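PDB 2BE3: GTP pyrophosphokinase from Streptococcus pneumoniae, which probably transfers pyrophosphate from ATP to GTP or GDP, making the alarmone (p)ppGpp of the stringent response. Local coordinates for residues Q17-L22 / Y128-T132; M82-V86 / T147-N151. All blocks are in the same frame, centred on the assembly; numbering follows the deposited sequence.

Contact 1 (Q17-L22 / Y128-T132)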
ATOM      1  N   GLN A  17       7.195   6.429   0.514  1.00 70.06           N
ATOM      2  CA  GLN A  17       5.957   5.791   0.934  1.00 70.15           C
ATOM      3  C   GLN A  17       4.956   5.587  -0.224  1.00 70.68           C
ATOM      4  O   GLN A  17       4.458   4.466  -0.403  1.00 71.06           O
ATOM      5  CB  GLN A  17       5.299   6.593   2.056  1.00 69.74           C
ATOM      6  CG  GLN A  17       4.222   5.834   2.747  1.00 69.13           C
ATOM      7  CD  GLN A  17       3.483   6.661   3.751  1.00 71.63           C
ATOM      8  OE1 GLN A  17       3.975   7.686   4.213  1.00 75.12           O
ATOM      9  NE2 GLN A  17       2.272   6.242   4.076  1.00 70.67           N
ATOM     10  N   ALA A  18       4.674   6.657  -0.980  1.00 70.29           N
ATOM     11  CA  ALA A  18       3.778   6.625  -2.156  1.00 70.85           C
ATOM     12  C   ALA A  18       4.178   5.658  -3.273  1.00 71.45           C
ATOM     13  O   ALA A  18       3.314   4.961  -3.802  1.00 71.96           O
ATOM     14  CB  ALA A  18       3.562   8.038  -2.737  1.00 70.41           C
ATOM     15  N   VAL A  19       5.463   5.655  -3.657  1.00 71.53           N
ATOM     16  CA  VAL A  19       6.018   4.654  -4.591  1.00 71.70           C
ATOM     17  C   VAL A  19       5.802   3.201  -4.114  1.00 72.17           C
ATOM     18  O   VAL A  19       5.381   2.333  -4.897  1.00 72.45           O
ATOM     19  CB  VAL A  19       7.539   4.871  -4.886  1.00 71.24           C
ATOM     20  CG1 VAL A  19       8.077   3.705  -5.719  1.00 69.23           C
ATOM     21  CG2 VAL A  19       7.729   6.184  -5.648  1.00 69.55           C
ATOM     22  N   GLY A  20       6.106   2.956  -2.843  1.00 72.14           N
ATOM     23  CA  GLY A  20       5.888   1.654  -2.209  1.00 71.68           C
ATOM     24  C   GLY A  20       4.432   1.221  -2.262  1.00 72.09           C
ATOM     25  O   GLY A  20       4.135   0.105  -2.673  1.00 72.94           O
ATOM     26  N   GLU A  21       3.512   2.097  -1.876  1.00 71.81           N
ATOM     27  CA  GLU A  21       2.094   1.774  -1.964  1.00 71.49           C
ATOM     28  C   GLU A  21       1.629   1.586  -3.412  1.00 71.93           C
ATOM     29  O   GLU A  21       0.902   0.635  -3.716  1.00 72.10           O
ATOM     30  CB  GLU A  21       1.245   2.821  -1.285  1.00 71.17           C
ATOM     31  CG  GLU A  21       1.338   2.824   0.221  1.00 72.02           C
ATOM     32  CD  GLU A  21       0.570   3.984   0.854  1.00 75.57           C
ATOM     33  OE1 GLU A  21      -0.374   4.551   0.213  1.00 76.11           O
ATOM     34  OE2 GLU A  21       0.908   4.329   2.006  1.00 75.52           O
ATOM     35  N   LEU A  22       2.052   2.476  -4.306  1.00 71.77           N
ATOM     36  CA  LEU A  22       1.574   2.423  -5.677  1.00 72.16           C
ATOM     37  C   LEU A  22       2.071   1.179  -6.435  1.00 72.50           C
ATOM     38  O   LEU A  22       1.305   0.551  -7.168  1.00 72.29           O
ATOM     39  CB  LEU A  22       1.902   3.724  -6.414  1.00 72.54           C
ATOM     40  CG  LEU A  22       0.961   4.880  -6.058  1.00 73.09           C
ATOM     41  CD1 LEU A  22       1.500   6.235  -6.483  1.00 68.70           C
ATOM     42  CD2 LEU A  22      -0.381   4.593  -6.688  1.00 75.46           C
ATOM     43  N   TYR A 128      -1.877  11.890  -5.327  1.00 72.04           N
ATOM     44  CA  TYR A 128      -1.936  10.723  -4.461  1.00 71.74           C
ATOM     45  C   TYR A 128      -1.679  11.205  -3.036  1.00 71.66           C
ATOM     46  O   TYR A 128      -0.719  11.934  -2.771  1.00 71.69           O
ATOM     47  CB  TYR A 128      -0.918   9.660  -4.916  1.00 72.27           C
ATOM     48  CG  TYR A 128      -1.035   8.350  -4.174  1.00 72.84           C
ATOM     49  CD1 TYR A 128      -2.038   7.431  -4.502  1.00 71.97           C
ATOM     50  CD2 TYR A 128      -0.159   8.038  -3.115  1.00 72.63           C
ATOM     51  CE1 TYR A 128      -2.165   6.234  -3.815  1.00 72.59           C
ATOM     52  CE2 TYR A 128      -0.294   6.852  -2.401  1.00 72.48           C
ATOM     53  CZ  TYR A 128      -1.292   5.947  -2.762  1.00 73.81           C
ATOM     54  OH  TYR A 128      -1.428   4.756  -2.075  1.00 74.59           O
ATOM     55  N   THR A 129      -2.567  10.830  -2.126  1.00 71.62           N
ATOM     56  CA  THR A 129      -2.425  11.191  -0.715  1.00 70.89           C
ATOM     57  C   THR A 129      -1.904  10.009   0.100  1.00 71.47           C
ATOM     58  O   THR A 129      -2.446   8.903   0.034  1.00 70.55           O
ATOM     59  CB  THR A 129      -3.765  11.688  -0.154  1.00 70.79           C
ATOM     60  OG1 THR A 129      -4.130  12.827  -0.920  1.00 70.11           O
ATOM     61  CG2 THR A 129      -3.652  12.107   1.356  1.00 68.90           C
ATOM     62  N   VAL A 130      -0.823  10.249   0.842  1.00 72.15           N
ATOM     63  CA  VAL A 130      -0.316   9.258   1.806  1.00 72.31           C
ATOM     64  C   VAL A 130      -0.654   9.697   3.232  1.00 72.68           C
ATOM     65  O   VAL A 130      -0.642  10.888   3.535  1.00 72.52           O
ATOM     66  CB  VAL A 130       1.211   8.998   1.658  1.00 71.98           C
ATOM     67  CG1 VAL A 130       1.482   8.260   0.375  1.00 71.39           C
ATOM     68  CG2 VAL A 130       2.006  10.310   1.712  1.00 71.63           C
ATOM     69  N   ASP A 131      -0.969   8.726   4.094  1.00 73.67           N
ATOM     70  CA  ASP A 131      -1.126   8.988   5.529  1.00 74.60           C
ATOM     71  C   ASP A 131       0.205   8.812   6.233  1.00 75.45           C
ATOM     72  O   ASP A 131       0.947   7.869   5.979  1.00 75.16           O
ATOM     73  CB  ASP A 131      -2.202   8.091   6.136  1.00 74.43           C
ATOM     74  CG  ASP A 131      -3.583   8.393   5.581  1.00 73.91           C
ATOM     75  OD1 ASP A 131      -4.172   9.430   5.954  1.00 71.20           O
ATOM     76  OD2 ASP A 131      -4.080   7.580   4.780  1.00 74.63           O
ATOM     77  N   THR A 132       0.491   9.743   7.120  1.00 76.84           N
ATOM     78  CA  THR A 132       1.829   9.971   7.631  1.00 78.58           C
ATOM     79  C   THR A 132       1.594  10.267   9.102  1.00 79.99           C
ATOM     80  O   THR A 132       0.576  10.869   9.426  1.00 81.01           O
ATOM     81  CB  THR A 132       2.402  11.215   6.885  1.00 78.31           C
ATOM     82  OG1 THR A 132       3.033  10.798   5.672  1.00 79.26           O
ATOM     83  CG2 THR A 132       3.356  12.030   7.697  1.00 77.70           C
TER
HETATM   84  O   HOH W   1       6.019   9.213   4.831  1.00 49.31           O
HETATM   85  O   HOH W   2      -0.749   5.633   3.444  1.00 45.20           O
HETATM   86  O   HOH W   3      -2.519   6.201   0.732  1.00 50.95           O

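Contact 2 (M82-V86 / T147-N151)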
HETATM    1  N   MSE A  82       4.282  -1.801 -17.438  1.00 71.49           N
HETATM    2  CA  MSE A  82       4.592  -2.458 -18.698  1.00 73.18           C
HETATM    3  C   MSE A  82       3.408  -3.287 -19.168  1.00 72.55           C
HETATM    4  O   MSE A  82       2.866  -4.076 -18.410  1.00 72.79           O
HETATM    5  CB  MSE A  82       5.850  -3.334 -18.545  1.00 75.18           C
HETATM    6  CG  MSE A  82       7.119  -2.724 -19.195  1.00 81.39           C
HETATM    7 SE   MSE A  82       7.643  -0.923 -18.456  1.00 99.53          SE
HETATM    8  CE  MSE A  82       8.022  -1.563 -16.454  1.00 92.79           C
ATOM      9  N   VAL A  83       2.988  -3.067 -20.406  1.00 72.06           N
ATOM     10  CA  VAL A  83       1.821  -3.712 -20.978  1.00 70.98           C
ATOM     11  C   VAL A  83       2.262  -4.456 -22.223  1.00 71.55           C
ATOM     12  O   VAL A  83       3.324  -4.161 -22.789  1.00 71.71           O
ATOM     13  CB  VAL A  83       0.657  -2.688 -21.320  1.00 71.39           C
ATOM     14  CG1 VAL A  83       0.172  -1.937 -20.057  1.00 68.49           C
ATOM     15  CG2 VAL A  83       1.085  -1.691 -22.394  1.00 69.47           C
ATOM     16  N   GLN A  84       1.458  -5.429 -22.646  1.00 71.13           N
ATOM     17  CA  GLN A  84       1.758  -6.211 -23.815  1.00 70.42           C
ATOM     18  C   GLN A  84       1.571  -5.398 -25.100  1.00 70.38           C
ATOM     19  O   GLN A  84       2.484  -5.332 -25.947  1.00 70.87           O
ATOM     20  CB  GLN A  84       0.829  -7.407 -23.820  1.00 70.95           C
ATOM     21  CG  GLN A  84       1.299  -8.581 -24.591  1.00 71.74           C
ATOM     22  CD  GLN A  84       0.511  -9.832 -24.275  1.00 72.93           C
ATOM     23  OE1 GLN A  84      -0.713  -9.792 -24.039  1.00 72.24           O
ATOM     24  NE2 GLN A  84       1.207 -10.972 -24.297  1.00 69.84           N
ATOM     25  N   PHE A  85       0.404  -4.767 -25.252  1.00 69.29           N
ATOM     26  CA  PHE A  85       0.052  -4.109 -26.507  1.00 68.67           C
ATOM     27  C   PHE A  85      -0.121  -2.607 -26.351  1.00 68.77           C
ATOM     28  O   PHE A  85      -0.587  -2.130 -25.313  1.00 68.26           O
ATOM     29  CB  PHE A  85      -1.261  -4.678 -27.033  1.00 69.07           C
ATOM     30  CG  PHE A  85      -1.199  -6.135 -27.404  1.00 70.40           C
ATOM     31  CD1 PHE A  85      -0.619  -6.533 -28.602  1.00 69.67           C
ATOM     32  CD2 PHE A  85      -1.763  -7.100 -26.579  1.00 70.24           C
ATOM     33  CE1 PHE A  85      -0.572  -7.854 -28.957  1.00 70.50           C
ATOM     34  CE2 PHE A  85      -1.728  -8.440 -26.949  1.00 72.60           C
ATOM     35  CZ  PHE A  85      -1.121  -8.815 -28.132  1.00 71.25           C
ATOM     36  N   VAL A  86       0.211  -1.866 -27.403  1.00 68.82           N
ATOM     37  CA  VAL A  86      -0.146  -0.437 -27.494  1.00 69.23           C
ATOM     38  C   VAL A  86      -1.619  -0.186 -27.098  1.00 70.35           C
ATOM     39  O   VAL A  86      -1.928   0.739 -26.354  1.00 70.11           O
ATOM     40  CB  VAL A  86       0.086   0.121 -28.946  1.00 68.88           C
ATOM     41  CG1 VAL A  86      -0.441   1.579 -29.096  1.00 68.83           C
ATOM     42  CG2 VAL A  86       1.516   0.041 -29.323  1.00 66.70           C
ATOM     43  N   THR A 147       4.790  -0.297 -23.659  1.00 67.91           N
ATOM     44  CA  THR A 147       5.043  -1.661 -24.052  1.00 68.41           C
ATOM     45  C   THR A 147       6.502  -2.002 -23.719  1.00 69.09           C
ATOM     46  O   THR A 147       7.328  -1.118 -23.393  1.00 69.36           O
ATOM     47  CB  THR A 147       4.758  -1.937 -25.546  1.00 68.43           C
ATOM     48  OG1 THR A 147       5.557  -1.074 -26.371  1.00 65.74           O
ATOM     49  CG2 THR A 147       3.273  -1.761 -25.856  1.00 67.54           C
ATOM     50  N   LEU A 148       6.819  -3.278 -23.791  1.00 69.00           N
ATOM     51  CA  LEU A 148       8.184  -3.699 -23.521  1.00 69.91           C
ATOM     52  C   LEU A 148       9.120  -3.115 -24.562  1.00 69.13           C
ATOM     53  O   LEU A 148      10.209  -2.705 -24.222  1.00 69.03           O
ATOM     54  CB  LEU A 148       8.268  -5.236 -23.421  1.00 70.04           C
ATOM     55  CG  LEU A 148       7.749  -5.729 -22.046  1.00 73.07           C
ATOM     56  CD1 LEU A 148       8.600  -5.148 -20.914  1.00 75.35           C
ATOM     57  CD2 LEU A 148       6.292  -5.343 -21.766  1.00 73.74           C
ATOM     58  N   ALA A 149       8.688  -3.036 -25.818  1.00 69.05           N
ATOM     59  CA  ALA A 149       9.542  -2.453 -26.852  1.00 70.42           C
ATOM     60  C   ALA A 149       9.746  -0.906 -26.647  1.00 71.69           C
ATOM     61  O   ALA A 149      10.890  -0.400 -26.803  1.00 71.50           O
ATOM     62  CB  ALA A 149       9.009  -2.775 -28.223  1.00 69.95           C
HETATM   63  N   MSE A 150       8.668  -0.187 -26.292  1.00 70.75           N
HETATM   64  CA  MSE A 150       8.771   1.208 -25.868  1.00 73.62           C
HETATM   65  C   MSE A 150       9.713   1.380 -24.680  1.00 72.09           C
HETATM   66  O   MSE A 150      10.595   2.211 -24.715  1.00 73.23           O
HETATM   67  CB  MSE A 150       7.408   1.830 -25.510  1.00 72.60           C
HETATM   68  CG  MSE A 150       6.422   1.984 -26.625  1.00 73.37           C
HETATM   69 SE   MSE A 150       4.713   2.656 -25.879  1.00 84.44          SE
HETATM   70  CE  MSE A 150       3.412   2.075 -27.306  1.00 76.27           C
ATOM     71  N   ASN A 151       9.535   0.585 -23.635  1.00 71.67           N
ATOM     72  CA  ASN A 151      10.434   0.620 -22.493  1.00 70.49           C
ATOM     73  C   ASN A 151      11.914   0.326 -22.806  1.00 70.10           C
ATOM     74  O   ASN A 151      12.810   0.992 -22.293  1.00 70.33           O
ATOM     75  CB  ASN A 151       9.916  -0.281 -21.388  1.00 69.07           C
ATOM     76  CG  ASN A 151      10.627  -0.031 -20.074  1.00 69.88           C
ATOM     77  OD1 ASN A 151      11.379  -0.893 -19.590  1.00 73.28           O
ATOM     78  ND2 ASN A 151      10.405   1.140 -19.483  1.00 67.21           N
TER
HETATM   79  O   HOH W   4       5.207  -5.596 -24.836  1.00 33.49           O

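Contact 1 (Q17-L22 / Y128-T132)
Q17 swings CG to the side opposite its own amide nitrogen (chi1 -166°) and stays extended beyond it, which carries its amide along V130 to D131, just past the C-terminal end of strand 122-130; the first torsion of Y128 turns its ring toward helix 6-35. The Q17 amide passes V130 in the opposing direction and gives Q17 NE2 to D131 O at 2.8 Å. The bond is nearly straight, 171° at the hydrogen, and the acceptor lies in the amide plane although the donor is tilted from the carbonyl plane. The second N-H of Q17 NE2 reaches E21 OE2, one helical turn on, at 3.1 Å.

E21 also receives the phenol. Y128 OH donates to E21 OE1 at 2.5 Å, meeting the anti lone pair of that oxygen, with carboxylate and ring planes 68° apart. Over one face of the Y128 ring L22 CG sits 4.0 Å from the centroid and close to the normal, a CH-pi contact, while A18 CB packs obliquely 3.7 Å from Y128 CD2 and also meets V130 CG1. Water 2 joins E21 OE2 to D131 N. K25 bonds the same phenol oxygen, and D131 OD1 accepts from the Q100 backbone of the second subunit, so the residue following the strand lies at the dimer interface.

A helix thus packs on the sheet through an apolar centre with a polar border. Because Q17 NE2, the phenol and water all donate to E21, its carboxylate is probably stabilised as the anion, and its two oxygens are fixed by different partners.

Contact 2 (M82-V86 / T147-N151)
At the junction where strand 137-147 turns directly into helix 148-164, beside the end of the neighbouring parallel strand 77-83, T147 is the N-cap and touches V83. T147 OG1 accepts from M150 N at 3.2 Å, with 166° at the hydrogen, and bonds D187 of helix 170-191 as well. The hydroxyl lies between backbone N and carbonyl carbon (chi1 58°), leaving T147 CG2 anti to the carbonyl carbon and directed at the 84-86 turn, where it comes within 3.4 Å of V86 N.

The backbones meet through a CA-H...O contact, T147 CA to V83 O at 3.3 Å. Water 4 takes the next step, accepting from L148 N at 3.0 Å and donating to Q84 O. Around this centre the side chains cross at about right angles: M82 CG meets L148 CD1, M82 SE lies 3.5 Å from N151 CG, and M150 CE reaches V86 CG2 at 3.4 Å. M82 and M150 are selenomethionines, and the bends of M82 at chi2 and chi3 bring its selenium up against N151 CG.

Two of the helix's first amides are therefore satisfied by a threonine hydroxyl and a water, while methyl and selenium contacts seat its first turn against the end of strand 77-83 and the loop that follows it.

From the N terminus, helix 6-35 supplies residues 17-22 first, and the chain then runs through strands 42-49 and 77-83 to residues 82-86, which open contact 2. Contact 1 closes at 128-132, the last residues of strand 122-130 and the loop after it, after 105 intervening residues; contact 2 closes at 147-151, after 60. Their segments alternate, so the two loops cross. Both reach the same mixed sheet, where strand 137-147 lies between 122-130 and 77-83. Contact 1 ties the N-terminal helix to it, and contact 2 ties 77-83 to the start of helix 148-164. Their centres are 25 Å apart, on opposite sides of the chain's centre, and their nearest atoms about 11 Å.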